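Local coordinates for protein KLLA0F12672p (Kluyveromyces lactis, PDB 4M3O) that probably dephosphorylates the C-terminal domain of RNA polymerase II, this chain being the zinc-binding N-terminal domain of an Rtr1/RPAP2-family phosphatase, at residues 13-27 with 130-142. Sequence-based numbering, arbitrary orientation.
Sequences LKPYTNHRQLTIREV and EALFARVGVHLDD
L132 meets V27 on the first turn of helix 24-40, its CB 3.6 Å from V27 CG1; beta-branched V27 divides its methyls, CG2 turning to the ring edge of F133. With CG anti to the backbone N (chi1 177°), the F133 side chain extends toward helix 24-40 and takes I24 CG1 over one face, 3.8 Å from the ring centroid, a CH-pi contact. A flat ring suits this place, offering a face to I24 and an edge to V27. R135 NE and NH2 both bond E130 O, and its guanidinium also bonds the backbone of R54 and L56. G137 takes the third place of a type II turn, where positive phi suits a glycine, and starts the overlapping type I turn that contains H139. This imidazole is sandwiched between L22 CD1, 3.6 Å from its CG, and L140 CG on the opposite face. Being polar at its rim, it also donates from ND1 to Y16 O (3.3 Å, 153°), which lies in the ring plane; H19 N reaches that oxygen from the other face of the carbonyl, closing a type I turn. The loop after helix 114-125 thus packs along the connection between helices 5-13 and 24-40, which ends in a capping box: T23 OG1 accepts from E26 N, and E26 OE2 from T23 N.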
loop_
_atom_site.group_PDB
_atom_site.type_symbol
_atom_site.label_atom_id
_atom_site.label_comp_id
_atom_site.label_asym_id
_atom_site.label_seq_id
_atom_site.Cartn_x
_atom_site.Cartn_y
_atom_site.Cartn_z
ATOM N N LEU A 13 -8.736 10.584 3.920
ATOM C CA LEU A 13 -9.021 11.658 2.974
ATOM C C LEU A 13 -10.068 12.700 3.410
ATOM O O LEU A 13 -10.216 13.747 2.740
ATOM C CB LEU A 13 -9.479 11.048 1.675
ATOM C CG LEU A 13 -8.412 10.261 0.887
ATOM C CD1 LEU A 13 -9.126 9.605 -0.274
ATOM C CD2 LEU A 13 -7.270 11.131 0.346
ATOM N N LYS A 14 -10.790 12.410 4.503
ATOM C CA LYS A 14 -11.996 13.182 4.854
ATOM C C LYS A 14 -11.719 14.712 4.857
ATOM O O LYS A 14 -12.434 15.475 4.228
ATOM C CB LYS A 14 -12.585 12.635 6.149
ATOM C CG LYS A 14 -13.633 13.487 6.832
ATOM C CD LYS A 14 -14.169 12.757 8.051
ATOM C CE LYS A 14 -15.384 13.476 8.601
ATOM N NZ LYS A 14 -16.360 12.507 9.172
ATOM N N PRO A 15 -10.617 15.158 5.449
ATOM C CA PRO A 15 -10.414 16.611 5.507
ATOM C C PRO A 15 -10.313 17.310 4.186
ATOM O O PRO A 15 -10.402 18.539 4.153
ATOM C CB PRO A 15 -9.050 16.758 6.171
ATOM C CG PRO A 15 -8.891 15.525 6.977
ATOM C CD PRO A 15 -9.564 14.427 6.166
ATOM N N TYR A 16 -10.007 16.558 3.118
ATOM C CA TYR A 16 -9.525 17.148 1.879
ATOM C C TYR A 16 -10.575 17.024 0.794
ATOM O O TYR A 16 -10.330 17.495 -0.318
ATOM C CB TYR A 16 -8.175 16.484 1.481
ATOM C CG TYR A 16 -7.166 16.593 2.614
ATOM C CD1 TYR A 16 -6.798 15.478 3.405
ATOM C CD2 TYR A 16 -6.641 17.825 2.965
ATOM C CE1 TYR A 16 -5.870 15.611 4.473
ATOM C CE2 TYR A 16 -5.722 17.967 4.017
ATOM C CZ TYR A 16 -5.339 16.861 4.769
ATOM O OH TYR A 16 -4.465 17.079 5.824
ATOM N N THR A 17 -11.737 16.442 1.105
ATOM C CA THR A 17 -12.779 16.217 0.098
ATOM C C THR A 17 -13.208 17.491 -0.622
ATOM O O THR A 17 -13.557 17.393 -1.800
ATOM C CB THR A 17 -14.080 15.554 0.630
ATOM O OG1 THR A 17 -14.656 16.333 1.690
ATOM C CG2 THR A 17 -13.808 14.136 1.125
ATOM N N ASN A 18 -13.166 18.659 0.002
ATOM C CA ASN A 18 -13.581 19.875 -0.684
ATOM C C ASN A 18 -12.445 20.784 -1.137
ATOM O O ASN A 18 -12.678 21.903 -1.508
ATOM C CB ASN A 18 -14.611 20.643 0.157
ATOM C CG ASN A 18 -15.368 21.699 -0.632
ATOM O OD1 ASN A 18 -15.417 22.831 -0.248
ATOM N ND2 ASN A 18 -15.957 21.319 -1.705
ATOM N N HIS A 19 -11.214 20.301 -1.121
ATOM C CA HIS A 19 -10.082 21.121 -1.519
ATOM C C HIS A 19 -9.908 21.027 -2.971
ATOM O O HIS A 19 -9.981 19.960 -3.529
ATOM C CB HIS A 19 -8.787 20.603 -0.923
ATOM C CG HIS A 19 -8.579 20.925 0.507
ATOM N ND1 HIS A 19 -7.460 21.465 0.945
ATOM C CD2 HIS A 19 -9.360 20.709 1.600
ATOM C CE1 HIS A 19 -7.526 21.610 2.250
ATOM N NE2 HIS A 19 -8.696 21.152 2.650
ATOM N N ARG A 20 -9.625 22.098 -3.647
ATOM C CA ARG A 20 -9.422 21.893 -5.047
ATOM C C ARG A 20 -7.967 21.766 -5.359
ATOM O O ARG A 20 -7.596 21.327 -6.402
ATOM C CB ARG A 20 -10.081 22.959 -5.885
ATOM C CG ARG A 20 -9.847 24.368 -5.469
ATOM C CD ARG A 20 -11.027 25.214 -5.905
ATOM N NE ARG A 20 -10.946 25.555 -7.301
ATOM C CZ ARG A 20 -10.053 26.383 -7.799
ATOM N NH1 ARG A 20 -9.178 26.966 -7.020
ATOM N NH2 ARG A 20 -10.028 26.628 -9.086
ATOM N N GLN A 21 -7.162 22.170 -4.408
ATOM C CA GLN A 21 -5.722 21.973 -4.452
ATOM C C GLN A 21 -5.153 21.635 -3.088
ATOM O O GLN A 21 -5.627 22.106 -2.060
ATOM C CB GLN A 21 -5.001 23.167 -5.019
ATOM C CG GLN A 21 -5.234 23.283 -6.502
ATOM C CD GLN A 21 -4.240 24.207 -7.119
ATOM O OE1 GLN A 21 -3.843 25.189 -6.496
ATOM N NE2 GLN A 21 -3.817 23.903 -8.343
ATOM N N LEU A 22 -4.129 20.806 -3.106
ATOM C CA LEU A 22 -3.422 20.434 -1.885
ATOM C C LEU A 22 -2.046 21.052 -1.845
ATOM O O LEU A 22 -1.373 21.177 -2.890
ATOM C CB LEU A 22 -3.277 18.920 -1.849
ATOM C CG LEU A 22 -4.547 18.144 -1.764
ATOM C CD1 LEU A 22 -4.238 16.659 -1.777
ATOM C CD2 LEU A 22 -5.346 18.543 -0.510
ATOM N N THR A 23 -1.617 21.412 -0.647
ATOM C CA THR A 23 -0.221 21.768 -0.431
ATOM C C THR A 23 0.611 20.470 -0.352
ATOM O O THR A 23 0.078 19.345 -0.150
ATOM C CB THR A 23 -0.003 22.531 0.889
ATOM O OG1 THR A 23 -0.299 21.677 1.995
ATOM C CG2 THR A 23 -0.896 23.841 1.017
ATOM N N ILE A 24 1.909 20.656 -0.449
ATOM C CA ILE A 24 2.896 19.609 -0.260
ATOM C C ILE A 24 2.777 18.983 1.104
ATOM O O ILE A 24 2.852 17.759 1.230
ATOM C CB ILE A 24 4.350 20.117 -0.532
ATOM C CG1 ILE A 24 4.470 20.684 -1.978
ATOM C CG2 ILE A 24 5.328 18.931 -0.449
ATOM C CD1 ILE A 24 5.418 21.873 -2.199
ATOM N N ARG A 25 2.504 19.768 2.135
ATOM C CA ARG A 25 2.354 19.180 3.482
ATOM C C ARG A 25 1.139 18.313 3.624
ATOM O O ARG A 25 1.159 17.375 4.408
ATOM C CB ARG A 25 2.259 20.224 4.600
ATOM C CG ARG A 25 3.557 20.924 4.885
ATOM C CD ARG A 25 4.503 20.032 5.685
ATOM N NE ARG A 25 5.879 20.121 5.239
ATOM C CZ ARG A 25 6.662 21.161 5.402
ATOM N NH1 ARG A 25 6.240 22.276 6.035
ATOM N NH2 ARG A 25 7.896 21.088 4.977
ATOM N N GLU A 26 0.040 18.696 2.959
ATOM C CA GLU A 26 -1.211 17.966 3.066
ATOM C C GLU A 26 -1.046 16.642 2.308
ATOM O O GLU A 26 -1.512 15.664 2.758
ATOM C CB GLU A 26 -2.356 18.783 2.502
ATOM C CG GLU A 26 -2.748 19.975 3.382
ATOM C CD GLU A 26 -3.633 20.997 2.673
ATOM O OE1 GLU A 26 -4.485 21.590 3.362
ATOM O OE2 GLU A 26 -3.475 21.222 1.441
ATOM N N VAL A 27 -0.380 16.656 1.170
ATOM C CA VAL A 27 -0.053 15.433 0.411
ATOM C C VAL A 27 0.795 14.478 1.264
ATOM O O VAL A 27 0.521 13.276 1.366
ATOM C CB VAL A 27 0.703 15.755 -0.880
ATOM C CG1 VAL A 27 1.258 14.483 -1.488
ATOM C CG2 VAL A 27 -0.209 16.418 -1.909
ATOM N N GLU A 130 5.460 8.836 -10.720
ATOM C CA GLU A 130 4.912 10.209 -10.580
ATOM C C GLU A 130 4.621 10.562 -9.113
ATOM O O GLU A 130 3.947 9.820 -8.369
ATOM C CB GLU A 130 3.654 10.395 -11.419
ATOM C CG GLU A 130 3.065 11.802 -11.370
ATOM C CD GLU A 130 2.049 12.071 -12.472
ATOM O OE1 GLU A 130 1.763 11.159 -13.287
ATOM O OE2 GLU A 130 1.528 13.207 -12.526
ATOM N N ALA A 131 5.145 11.713 -8.713
ATOM C CA ALA A 131 5.065 12.140 -7.358
ATOM C C ALA A 131 3.599 12.326 -7.094
ATOM O O ALA A 131 2.837 12.737 -7.996
ATOM C CB ALA A 131 5.834 13.445 -7.174
ATOM N N LEU A 132 3.200 11.986 -5.877
ATOM C CA LEU A 132 1.824 12.168 -5.437
ATOM C C LEU A 132 1.337 13.564 -5.648
ATOM O O LEU A 132 0.174 13.789 -6.046
ATOM C CB LEU A 132 1.685 11.869 -3.963
ATOM C CG LEU A 132 1.012 10.579 -3.634
ATOM C CD1 LEU A 132 2.078 9.499 -3.825
ATOM C CD2 LEU A 132 0.421 10.614 -2.217
ATOM N N PHE A 133 2.217 14.512 -5.362
ATOM C CA PHE A 133 1.895 15.929 -5.440
ATOM C C PHE A 133 1.550 16.256 -6.907
ATOM O O PHE A 133 0.717 17.117 -7.122
ATOM C CB PHE A 133 3.061 16.784 -4.884
ATOM C CG PHE A 133 2.836 18.263 -4.995
ATOM C CD1 PHE A 133 1.897 18.895 -4.187
ATOM C CD2 PHE A 133 3.575 19.027 -5.901
ATOM C CE1 PHE A 133 1.649 20.263 -4.295
ATOM C CE2 PHE A 133 3.350 20.403 -6.007
ATOM C CZ PHE A 133 2.395 21.022 -5.195
ATOM N N ALA A 134 2.115 15.522 -7.889
ATOM C CA ALA A 134 1.841 15.773 -9.337
ATOM C C ALA A 134 0.627 15.020 -9.874
ATOM O O ALA A 134 0.288 15.110 -11.068
ATOM C CB ALA A 134 3.070 15.469 -10.192
ATOM N N ARG A 135 -0.094 14.329 -8.999
ATOM C CA ARG A 135 -1.253 13.556 -9.437
ATOM C C ARG A 135 -2.523 14.421 -9.263
ATOM O O ARG A 135 -3.159 14.423 -8.201
ATOM C CB ARG A 135 -1.335 12.231 -8.664
ATOM C CG ARG A 135 -0.217 11.264 -9.009
ATOM C CD ARG A 135 -0.278 10.014 -8.137
ATOM N NE ARG A 135 0.950 9.241 -8.231
ATOM C CZ ARG A 135 1.091 7.937 -7.981
ATOM N NH1 ARG A 135 0.111 7.158 -7.536
ATOM N NH2 ARG A 135 2.289 7.417 -8.076
ATOM N N VAL A 136 -2.877 15.162 -10.304
ATOM C CA VAL A 136 -3.902 16.215 -10.145
ATOM C C VAL A 136 -5.235 15.615 -9.712
ATOM O O VAL A 136 -5.774 14.700 -10.342
ATOM C CB VAL A 136 -4.108 17.100 -11.404
ATOM C CG1 VAL A 136 -2.754 17.440 -12.067
ATOM C CG2 VAL A 136 -5.078 16.449 -12.387
ATOM N N GLY A 137 -5.752 16.122 -8.610
ATOM C CA GLY A 137 -7.038 15.675 -8.086
ATOM C C GLY A 137 -7.072 14.251 -7.572
ATOM O O GLY A 137 -8.139 13.749 -7.420
ATOM N N VAL A 138 -5.933 13.636 -7.195
ATOM C CA VAL A 138 -5.984 12.244 -6.637
ATOM C C VAL A 138 -6.748 12.120 -5.354
ATOM O O VAL A 138 -7.094 11.033 -4.959
ATOM C CB VAL A 138 -4.641 11.588 -6.163
ATOM C CG1 VAL A 138 -4.243 10.425 -7.011
ATOM C CG2 VAL A 138 -3.527 12.558 -5.755
ATOM N N HIS A 139 -6.801 13.187 -4.585
ATOM C CA HIS A 139 -7.611 13.190 -3.357
ATOM C C HIS A 139 -9.132 13.202 -3.579
ATOM O O HIS A 139 -9.872 13.074 -2.605
ATOM C CB HIS A 139 -7.268 14.395 -2.497
ATOM C CG HIS A 139 -7.438 15.696 -3.199
ATOM N ND1 HIS A 139 -8.334 16.653 -2.780
ATOM C CD2 HIS A 139 -6.833 16.192 -4.297
ATOM C CE1 HIS A 139 -8.270 17.685 -3.602
ATOM N NE2 HIS A 139 -7.354 17.433 -4.520
ATOM N N LEU A 140 -9.585 13.374 -4.826
ATOM C CA LEU A 140 -11.014 13.608 -5.106
ATOM C C LEU A 140 -11.750 12.341 -5.419
ATOM O O LEU A 140 -11.204 11.445 -6.077
ATOM C CB LEU A 140 -11.179 14.552 -6.292
ATOM C CG LEU A 140 -10.518 15.908 -6.037
ATOM C CD1 LEU A 140 -10.482 16.828 -7.245
ATOM C CD2 LEU A 140 -11.231 16.573 -4.898
ATOM N N ASP A 141 -13.014 12.293 -5.023
ATOM C CA ASP A 141 -13.877 11.153 -5.365
ATOM C C ASP A 141 -14.047 10.921 -6.860
ATOM O O ASP A 141 -14.216 9.798 -7.271
ATOM C CB ASP A 141 -15.241 11.286 -4.677
ATOM C CG ASP A 141 -15.132 11.098 -3.161
ATOM O OD1 ASP A 141 -15.655 11.926 -2.384
ATOM O OD2 ASP A 141 -14.480 10.125 -2.743
ATOM N N ASP A 142 -13.881 11.945 -7.684
ATOM C CA ASP A 142 -13.970 11.767 -9.146
ATOM C C ASP A 142 -12.660 11.434 -9.890
ATOM O O ASP A 142 -12.657 11.344 -11.111
ATOM C CB ASP A 142 -14.588 13.028 -9.788
ATOM C CG ASP A 142 -13.773 14.288 -9.516
ATOM O OD1 ASP A 142 -12.986 14.703 -10.400
ATOM O OD2 ASP A 142 -13.911 14.841 -8.406
#